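Local coordinates for extracellular invertase (Aspergillus kawachii, PDB 5XH8), which probably cleaves terminal fructosyl units from sucrose and, with high transfructosylation activity, passes them on to build fructooligosaccharides such as 1-kestose, at residues Thr167-Pro172 against Ala205-Arg210; Pro155-Pro160 against Gln217-Leu222. One frame throughout, in Å; residues are numbered along the deposited sequence.

Overall arrangement
The two contacts show how one propeller blade of a family 32 glycosidase packs internally and against the loop that leads into it. From the N terminus, the loop 155-160 leaves the preceding four-stranded sheet, and the chain then enters strand 166-176, which carries 167-172. It returns along strand 191-199 and turns again into strand 203-211, where 205-210 closes interaction 1. Strand 219-227 follows as the last of the blade, and 217-222 closes interaction 2, so interaction 1 is nested inside the longer loop. Strands 203-211 and 219-227 are neighbours, joined by a probable L208-L222 hydrogen bond and the R210-E220 salt bridge. I157 and P160 also touch F169, linking the two contacts.

Interaction 1: Thr167-Pro172 against Ala205-Arg210; sequences TAFRDP and AQFLYR
One four-stranded antiparallel blade of the five-bladed β-propeller typical of family 32 brings F169 against F207 and Y209, although strands 166-176 and 203-211 are not neighbours in it. Strand 191-199 runs between them, and its I195 touches both F169 and Y209. The short axes lie at 61°, consistent with the twist of a propeller blade, and their closest approach is 8.9 Å, a distance bridged mainly by side chains. F169 is central. With CG anti to the backbone N (chi1 -169°), its ring swings over to the other strand, while F207 and Y209 start out toward strand 166-176. The ring of F169 offers its edge to the face of F207 in an offset edge-to-face pair, with centroids 5.7 Å apart and planes at 64°. Within this pair the nearest atoms are F169 CD1 and F207 CD2, 4.0 Å apart. Farther round the same rim, the hydroxyl of Y209 arrives from the opposite direction and lies in the plane of the F169 ring, with OH 3.3 Å from F169 CZ and 3.6 Å from its CE1. A168 adds a peripheral touch, its carbonyl O lying 4.2 Å from F207 CE2. Beyond F169 the strand continues into the R170-D171-P172 sequence, the RDP motif of the family, where D171 OD1 hydrogen-bonds a bound glycerol. The chemistry is that of an aromatic rim: its C-H bonds, slightly positive, probably favour both the pi face of F207 and the hydroxyl oxygen of Y209, and the two partners probably help to hold the orientation of the buried F169 ring.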
ATOM      1  N   THR A 167       9.320  14.158   2.857  1.00 23.32           N
ATOM      2  CA  THR A 167       9.992  14.642   1.655  1.00 23.11           C
ATOM      3  C   THR A 167      10.386  13.491   0.723  1.00 23.20           C
ATOM      4  O   THR A 167      10.494  13.683  -0.498  1.00 23.26           O
ATOM      5  CB  THR A 167      11.285  15.399   1.987  1.00 25.06           C
ATOM      6  OG1 THR A 167      12.058  14.665   2.946  1.00 24.36           O
ATOM      7  CG2 THR A 167      10.968  16.805   2.530  1.00 26.67           C
ATOM      8  N   ALA A 168      10.623  12.336   1.342  1.00 22.28           N
ATOM      9  CA  ALA A 168      11.121  11.120   0.739  1.00 22.56           C
ATOM     10  C   ALA A 168      11.019  10.035   1.789  1.00 23.30           C
ATOM     11  O   ALA A 168      11.062  10.321   3.004  1.00 22.45           O
ATOM     12  CB  ALA A 168      12.585  11.266   0.335  1.00 22.74           C
ATOM     13  N   PHE A 169      10.926   8.789   1.316  1.00 23.17           N
ATOM     14  CA  PHE A 169      10.797   7.627   2.181  1.00 23.29           C
ATOM     15  C   PHE A 169      11.294   6.362   1.465  1.00 21.68           C
ATOM     16  O   PHE A 169      10.503   5.551   0.979  1.00 20.16           O
ATOM     17  CB  PHE A 169       9.341   7.500   2.622  1.00 24.06           C
ATOM     18  CG  PHE A 169       9.120   6.496   3.710  1.00 24.24           C
ATOM     19  CD1 PHE A 169       9.558   6.747   4.995  1.00 25.26           C
ATOM     20  CD2 PHE A 169       8.431   5.338   3.462  1.00 25.24           C
ATOM     21  CE1 PHE A 169       9.360   5.819   6.002  1.00 25.41           C
ATOM     22  CE2 PHE A 169       8.213   4.409   4.467  1.00 25.60           C
ATOM     23  CZ  PHE A 169       8.673   4.658   5.746  1.00 24.92           C
ATOM     24  N   ARG A 170      12.616   6.193   1.408  1.00 20.79           N
ATOM     25  CA  ARG A 170      13.194   5.171   0.540  1.00 21.17           C
ATOM     26  C   ARG A 170      14.561   4.702   0.987  1.00 21.71           C
ATOM     27  O   ARG A 170      15.103   5.205   1.983  1.00 20.63           O
ATOM     28  CB  ARG A 170      13.250   5.699  -0.897  1.00 20.48           C
ATOM     29  CG  ARG A 170      13.967   7.022  -1.071  1.00 20.59           C
ATOM     30  CD  ARG A 170      14.209   7.330  -2.560  1.00 20.71           C
ATOM     31  NE  ARG A 170      14.834   8.642  -2.736  1.00 21.29           N
ATOM     32  CZ  ARG A 170      14.198   9.821  -2.806  1.00 21.29           C
ATOM     33  NH1 ARG A 170      12.860   9.905  -2.801  1.00 20.84           N
ATOM     34  NH2 ARG A 170      14.920  10.947  -2.920  1.00 20.54           N
ATOM     35  N   ASP A 171      15.095   3.741   0.234  1.00 21.30           N
ATOM     36  CA  ASP A 171      16.464   3.233   0.373  1.00 21.02           C
ATOM     37  C   ASP A 171      16.652   2.478   1.701  1.00 20.69           C
ATOM     38  O   ASP A 171      17.584   2.753   2.454  1.00 20.86           O
ATOM     39  CB  ASP A 171      17.514   4.347   0.263  1.00 22.05           C
ATOM     40  CG  ASP A 171      17.331   5.246  -0.942  1.00 22.57           C
ATOM     41  OD1 ASP A 171      16.763   4.805  -1.959  1.00 21.89           O
ATOM     42  OD2 ASP A 171      17.782   6.426  -0.839  1.00 22.10           O
ATOM     43  N   PRO A 172      15.784   1.508   1.978  1.00 21.60           N
ATOM     44  CA  PRO A 172      15.906   0.799   3.246  1.00 21.84           C
ATOM     45  C   PRO A 172      17.262   0.106   3.358  1.00 22.23           C
ATOM     46  O   PRO A 172      17.723  -0.543   2.381  1.00 21.27           O
ATOM     47  CB  PRO A 172      14.758  -0.214   3.196  1.00 21.54           C
ATOM     48  CG  PRO A 172      14.497  -0.416   1.730  1.00 20.95           C
ATOM     49  CD  PRO A 172      14.697   0.937   1.144  1.00 21.57           C
ATOM     50  N   ALA A 205      15.917  13.276   7.813  1.00 27.07           N
ATOM     51  CA  ALA A 205      15.872  12.269   8.856  1.00 26.06           C
ATOM     52  C   ALA A 205      16.127  10.856   8.367  1.00 26.03           C
ATOM     53  O   ALA A 205      15.929  10.543   7.190  1.00 26.69           O
ATOM     54  CB  ALA A 205      14.518  12.305   9.554  1.00 27.45           C
ATOM     55  N   GLN A 206      16.569  10.013   9.294  1.00 24.73           N
ATOM     56  CA  GLN A 206      16.508   8.587   9.162  1.00 26.82           C
ATOM     57  C   GLN A 206      15.421   8.071  10.078  1.00 28.50           C
ATOM     58  O   GLN A 206      15.417   8.347  11.308  1.00 28.08           O
ATOM     59  CB  GLN A 206      17.829   7.943   9.559  1.00 27.62           C
ATOM     60  CG  GLN A 206      18.985   8.299   8.642  1.00 28.73           C
ATOM     61  CD  GLN A 206      20.252   7.538   8.992  1.00 30.02           C
ATOM     62  OE1 GLN A 206      20.304   6.782   9.970  1.00 29.63           O
ATOM     63  NE2 GLN A 206      21.274   7.718   8.178  1.00 31.59           N
ATOM     64  N   PHE A 207      14.506   7.316   9.482  1.00 26.85           N
ATOM     65  CA  PHE A 207      13.443   6.646  10.197  1.00 25.74           C
ATOM     66  C   PHE A 207      13.924   5.243  10.522  1.00 25.45           C
ATOM     67  O   PHE A 207      14.311   4.505   9.608  1.00 24.66           O
ATOM     68  CB  PHE A 207      12.195   6.580   9.313  1.00 26.74           C
ATOM     69  CG  PHE A 207      11.747   7.916   8.805  1.00 26.11           C
ATOM     70  CD1 PHE A 207      10.960   8.753   9.604  1.00 26.82           C
ATOM     71  CD2 PHE A 207      12.124   8.354   7.557  1.00 25.45           C
ATOM     72  CE1 PHE A 207      10.550   9.989   9.142  1.00 25.08           C
ATOM     73  CE2 PHE A 207      11.716   9.582   7.087  1.00 25.02           C
ATOM     74  CZ  PHE A 207      10.932  10.403   7.883  1.00 25.40           C
ATOM     75  N   LEU A 208      13.871   4.862  11.808  1.00 24.79           N
ATOM     76  CA  LEU A 208      14.459   3.606  12.296  1.00 24.97           C
ATOM     77  C   LEU A 208      13.363   2.605  12.594  1.00 25.59           C
ATOM     78  O   LEU A 208      12.325   2.983  13.151  1.00 27.71           O
ATOM     79  CB  LEU A 208      15.314   3.860  13.556  1.00 27.17           C
ATOM     80  CG  LEU A 208      16.009   2.653  14.217  1.00 27.54           C
ATOM     81  CD1 LEU A 208      17.063   2.042  13.292  1.00 26.92           C
ATOM     82  CD2 LEU A 208      16.634   3.039  15.564  1.00 27.87           C
ATOM     83  N   TYR A 209      13.602   1.342  12.225  1.00 25.77           N
ATOM     84  CA  TYR A 209      12.684   0.239  12.469  1.00 25.87           C
ATOM     85  C   TYR A 209      13.412  -0.995  12.957  1.00 25.93           C
ATOM     86  O   TYR A 209      14.589  -1.177  12.677  1.00 25.88           O
ATOM     87  CB  TYR A 209      11.933  -0.161  11.163  1.00 25.67           C
ATOM     88  CG  TYR A 209      11.052   0.899  10.581  1.00 24.26           C
ATOM     89  CD1 TYR A 209      11.593   1.957   9.860  1.00 24.44           C
ATOM     90  CD2 TYR A 209       9.674   0.851  10.737  1.00 24.80           C
ATOM     91  CE1 TYR A 209      10.786   2.944   9.332  1.00 25.28           C
ATOM     92  CE2 TYR A 209       8.860   1.831  10.204  1.00 24.24           C
ATOM     93  CZ  TYR A 209       9.430   2.868   9.490  1.00 25.12           C
ATOM     94  OH  TYR A 209       8.647   3.855   8.977  1.00 27.86           O
ATOM     95  N   ARG A 210      12.695  -1.889  13.630  1.00 26.84           N
ATOM     96  CA  ARG A 210      13.238  -3.226  13.905  1.00 27.08           C
ATOM     97  C   ARG A 210      12.247  -4.270  13.479  1.00 26.37           C
ATOM     98  O   ARG A 210      11.048  -4.016  13.496  1.00 27.53           O
ATOM     99  CB  ARG A 210      13.607  -3.391  15.380  1.00 28.58           C
ATOM    100  CG  ARG A 210      12.460  -3.421  16.372  1.00 29.91           C
ATOM    101  CD  ARG A 210      12.988  -3.665  17.788  1.00 32.27           C
ATOM    102  NE  ARG A 210      11.923  -3.455  18.747  1.00 33.39           N
ATOM    103  CZ  ARG A 210      12.054  -3.428  20.078  1.00 34.61           C
ATOM    104  NH1 ARG A 210      13.230  -3.595  20.679  1.00 34.47           N
ATOM    105  NH2 ARG A 210      10.972  -3.235  20.817  1.00 34.01           N
TER

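Interaction 2: Pro155-Pro160 against Gln217-Leu222; sequences PVIPGP and QYWEYL
V156 and I157, in the loop that leads from one propeller blade to the next, lie against Q217, just before the blade's last strand, and W219, its first residue. The apolar part centres on the indole. I157, extended at its far end (chi2 173°), brings CD1 to within 3.7 Å of W219 CB and 3.8 Å of W219 CG, the two side chains crossing at about a right angle. V156 reaches farther along the five-membered ring: its CG2 is 4.0 Å from W219 NE1 and 4.1 Å from W219 CD1. The indole N-H itself is spent on the carbonyl O of F216, a bond that helps to fix the ring that the two aliphatic chains touch.

A second kind of contact is that of carbon with backbone oxygen. V156 CB comes 3.2 Å from the carbonyl O of Q217, a close approach of the loop to the chain just before the strand.

The polar part is a single water bridge. The water donates to V156 O at 2.8 Å and accepts from W219 N at 2.9 Å, so it joins the two backbones where 219-227 is the outermost strand of the sheet within the chain. Along the same loop, V156 and I157 both face Q136, making a classic beta bulge against strand 134-140.

The second subunit also takes part: its R131 hydrogen-bonds V156 O through NH2 and Q217 O through NH1. V156 O therefore accepts from both a water and a guanidinium group, and the positive charge probably polarises the two carbonyls. The chemistry implies that greasy side chains set the fit, while water and an arginine of the second subunit supply partners to backbone groups of V156, Q217 and W219.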
ATOM      1  N   PRO A 155       3.434  -4.588  -0.028  1.00 22.20           N
ATOM      2  CA  PRO A 155       4.594  -4.103   0.702  1.00 21.70           C
ATOM      3  C   PRO A 155       4.526  -4.449   2.207  1.00 21.86           C
ATOM      4  O   PRO A 155       3.440  -4.466   2.815  1.00 19.83           O
ATOM      5  CB  PRO A 155       4.540  -2.588   0.515  1.00 21.99           C
ATOM      6  CG  PRO A 155       3.120  -2.282   0.119  1.00 22.70           C
ATOM      7  CD  PRO A 155       2.631  -3.496  -0.612  1.00 21.84           C
ATOM      8  N   VAL A 156       5.687  -4.724   2.780  1.00 21.38           N
ATOM      9  CA  VAL A 156       5.790  -4.996   4.219  1.00 23.09           C
ATOM     10  C   VAL A 156       5.830  -3.692   5.022  1.00 22.69           C
ATOM     11  O   VAL A 156       5.499  -3.683   6.220  1.00 22.39           O
ATOM     12  CB  VAL A 156       6.972  -5.926   4.555  1.00 22.95           C
ATOM     13  CG1 VAL A 156       6.774  -7.276   3.886  1.00 24.12           C
ATOM     14  CG2 VAL A 156       8.306  -5.347   4.147  1.00 24.00           C
ATOM     15  N   ILE A 157       6.206  -2.600   4.364  1.00 21.23           N
ATOM     16  CA  ILE A 157       6.092  -1.260   4.952  1.00 23.00           C
ATOM     17  C   ILE A 157       5.359  -0.383   3.930  1.00 23.58           C
ATOM     18  O   ILE A 157       6.014   0.175   3.033  1.00 23.17           O
ATOM     19  CB  ILE A 157       7.459  -0.658   5.361  1.00 22.84           C
ATOM     20  CG1 ILE A 157       8.190  -1.573   6.341  1.00 23.91           C
ATOM     21  CG2 ILE A 157       7.267   0.733   5.950  1.00 22.63           C
ATOM     22  CD1 ILE A 157       9.609  -1.149   6.666  1.00 25.01           C
ATOM     23  N   PRO A 158       4.006  -0.274   4.052  1.00 23.80           N
ATOM     24  CA  PRO A 158       3.174   0.440   3.048  1.00 25.42           C
ATOM     25  C   PRO A 158       3.236   1.957   3.034  1.00 25.94           C
ATOM     26  O   PRO A 158       2.674   2.601   2.143  1.00 29.84           O
ATOM     27  CB  PRO A 158       1.727   0.009   3.386  1.00 26.43           C
ATOM     28  CG  PRO A 158       1.814  -1.086   4.377  1.00 26.07           C
ATOM     29  CD  PRO A 158       3.173  -1.029   5.017  1.00 25.53           C
ATOM     30  N   GLY A 159       3.883   2.550   4.003  1.00 26.59           N
ATOM     31  CA  GLY A 159       4.076   3.980   3.963  1.00 25.48           C
ATOM     32  C   GLY A 159       4.710   4.391   5.253  1.00 25.85           C
ATOM     33  O   GLY A 159       5.005   3.529   6.101  1.00 23.66           O
ATOM     34  N   PRO A 160       4.937   5.703   5.401  1.00 26.05           N
ATOM     35  CA  PRO A 160       5.577   6.223   6.592  1.00 26.04           C
ATOM     36  C   PRO A 160       4.621   6.234   7.783  1.00 25.89           C
ATOM     37  O   PRO A 160       3.447   5.960   7.612  1.00 24.57           O
ATOM     38  CB  PRO A 160       5.973   7.638   6.183  1.00 25.41           C
ATOM     39  CG  PRO A 160       5.031   8.021   5.122  1.00 25.46           C
ATOM     40  CD  PRO A 160       4.629   6.761   4.423  1.00 25.75           C
ATOM     41  N   GLN A 217       7.970  -9.702   8.118  1.00 29.09           N
ATOM     42  CA  GLN A 217       6.675  -9.232   7.621  1.00 28.80           C
ATOM     43  C   GLN A 217       6.361  -7.849   8.165  1.00 27.64           C
ATOM     44  O   GLN A 217       5.888  -6.968   7.434  1.00 26.21           O
ATOM     45  CB  GLN A 217       5.605 -10.244   8.028  1.00 30.52           C
ATOM     46  CG  GLN A 217       4.246 -10.066   7.399  1.00 33.88           C
ATOM     47  CD  GLN A 217       4.277 -10.174   5.887  1.00 33.17           C
ATOM     48  OE1 GLN A 217       4.912 -11.060   5.324  1.00 35.17           O
ATOM     49  NE2 GLN A 217       3.616  -9.260   5.233  1.00 29.31           N
ATOM     50  N   TYR A 218       6.643  -7.658   9.456  1.00 25.15           N
ATOM     51  CA  TYR A 218       6.272  -6.468  10.170  1.00 25.21           C
ATOM     52  C   TYR A 218       7.498  -5.810  10.762  1.00 25.93           C
ATOM     53  O   TYR A 218       8.429  -6.488  11.258  1.00 27.43           O
ATOM     54  CB  TYR A 218       5.230  -6.795  11.248  1.00 26.51           C
ATOM     55  CG  TYR A 218       3.938  -7.316  10.680  1.00 25.97           C
ATOM     56  CD1 TYR A 218       3.071  -6.455  10.001  1.00 26.23           C
ATOM     57  CD2 TYR A 218       3.572  -8.678  10.799  1.00 26.19           C
ATOM     58  CE1 TYR A 218       1.880  -6.926   9.440  1.00 26.93           C
ATOM     59  CE2 TYR A 218       2.369  -9.150  10.254  1.00 27.65           C
ATOM     60  CZ  TYR A 218       1.530  -8.255   9.569  1.00 27.31           C
ATOM     61  OH  TYR A 218       0.337  -8.656   8.999  1.00 29.64           O
ATOM     62  N   TRP A 219       7.490  -4.482  10.693  1.00 25.65           N
ATOM     63  CA  TRP A 219       8.623  -3.661  11.085  1.00 25.78           C
ATOM     64  C   TRP A 219       8.149  -2.598  12.059  1.00 26.95           C
ATOM     65  O   TRP A 219       7.374  -1.695  11.712  1.00 25.68           O
ATOM     66  CB  TRP A 219       9.304  -3.060   9.834  1.00 25.68           C
ATOM     67  CG  TRP A 219       9.923  -4.149   9.032  1.00 23.76           C
ATOM     68  CD1 TRP A 219       9.299  -4.939   8.119  1.00 24.18           C
ATOM     69  CD2 TRP A 219      11.273  -4.623   9.125  1.00 23.26           C
ATOM     70  NE1 TRP A 219      10.174  -5.876   7.625  1.00 25.31           N
ATOM     71  CE2 TRP A 219      11.394  -5.699   8.228  1.00 23.48           C
ATOM     72  CE3 TRP A 219      12.383  -4.254   9.901  1.00 23.75           C
ATOM     73  CZ2 TRP A 219      12.580  -6.403   8.072  1.00 24.57           C
ATOM     74  CZ3 TRP A 219      13.566  -4.951   9.742  1.00 24.68           C
ATOM     75  CH2 TRP A 219      13.661  -6.010   8.839  1.00 24.72           C
ATOM     76  N   GLU A 220       8.614  -2.719  13.300  1.00 28.61           N
ATOM     77  CA  GLU A 220       8.183  -1.843  14.372  1.00 27.95           C
ATOM     78  C   GLU A 220       8.917  -0.527  14.257  1.00 25.96           C
ATOM     79  O   GLU A 220      10.141  -0.503  14.190  1.00 26.89           O
ATOM     80  CB  GLU A 220       8.467  -2.513  15.712  1.00 29.98           C
ATOM     81  CG  GLU A 220       8.065  -1.677  16.910  1.00 33.84           C
ATOM     82  CD  GLU A 220       8.318  -2.388  18.236  1.00 35.63           C
ATOM     83  OE1 GLU A 220       9.042  -3.398  18.292  1.00 34.95           O
ATOM     84  OE2 GLU A 220       7.761  -1.924  19.229  1.00 43.89           O
ATOM     85  N   TYR A 221       8.179   0.574  14.257  1.00 25.23           N
ATOM     86  CA  TYR A 221       8.765   1.896  14.130  1.00 26.60           C
ATOM     87  C   TYR A 221       9.400   2.337  15.456  1.00 29.29           C
ATOM     88  O   TYR A 221       8.753   2.260  16.499  1.00 29.42           O
ATOM     89  CB  TYR A 221       7.701   2.908  13.709  1.00 26.55           C
ATOM     90  CG  TYR A 221       8.230   4.320  13.529  1.00 27.02           C
ATOM     91  CD1 TYR A 221       9.351   4.576  12.726  1.00 27.33           C
ATOM     92  CD2 TYR A 221       7.610   5.401  14.155  1.00 26.78           C
ATOM     93  CE1 TYR A 221       9.828   5.877  12.565  1.00 28.02           C
ATOM     94  CE2 TYR A 221       8.079   6.698  13.996  1.00 27.31           C
ATOM     95  CZ  TYR A 221       9.182   6.931  13.194  1.00 28.72           C
ATOM     96  OH  TYR A 221       9.650   8.224  13.064  1.00 29.31           O
ATOM     97  N   LEU A 222      10.648   2.800  15.402  1.00 28.30           N
ATOM     98  CA  LEU A 222      11.399   3.228  16.589  1.00 28.88           C
ATOM     99  C   LEU A 222      11.723   4.710  16.618  1.00 30.23           C
ATOM    100  O   LEU A 222      12.500   5.174  17.473  1.00 31.81           O
ATOM    101  CB  LEU A 222      12.687   2.434  16.684  1.00 28.90           C
ATOM    102  CG  LEU A 222      12.496   0.930  16.825  1.00 28.68           C
ATOM    103  CD1 LEU A 222      13.832   0.246  16.695  1.00 29.21           C
ATOM    104  CD2 LEU A 222      11.815   0.559  18.149  1.00 30.60           C
TER
HETATM  105  O   HOH W   1       5.549  -3.192   8.929  1.00 21.88           O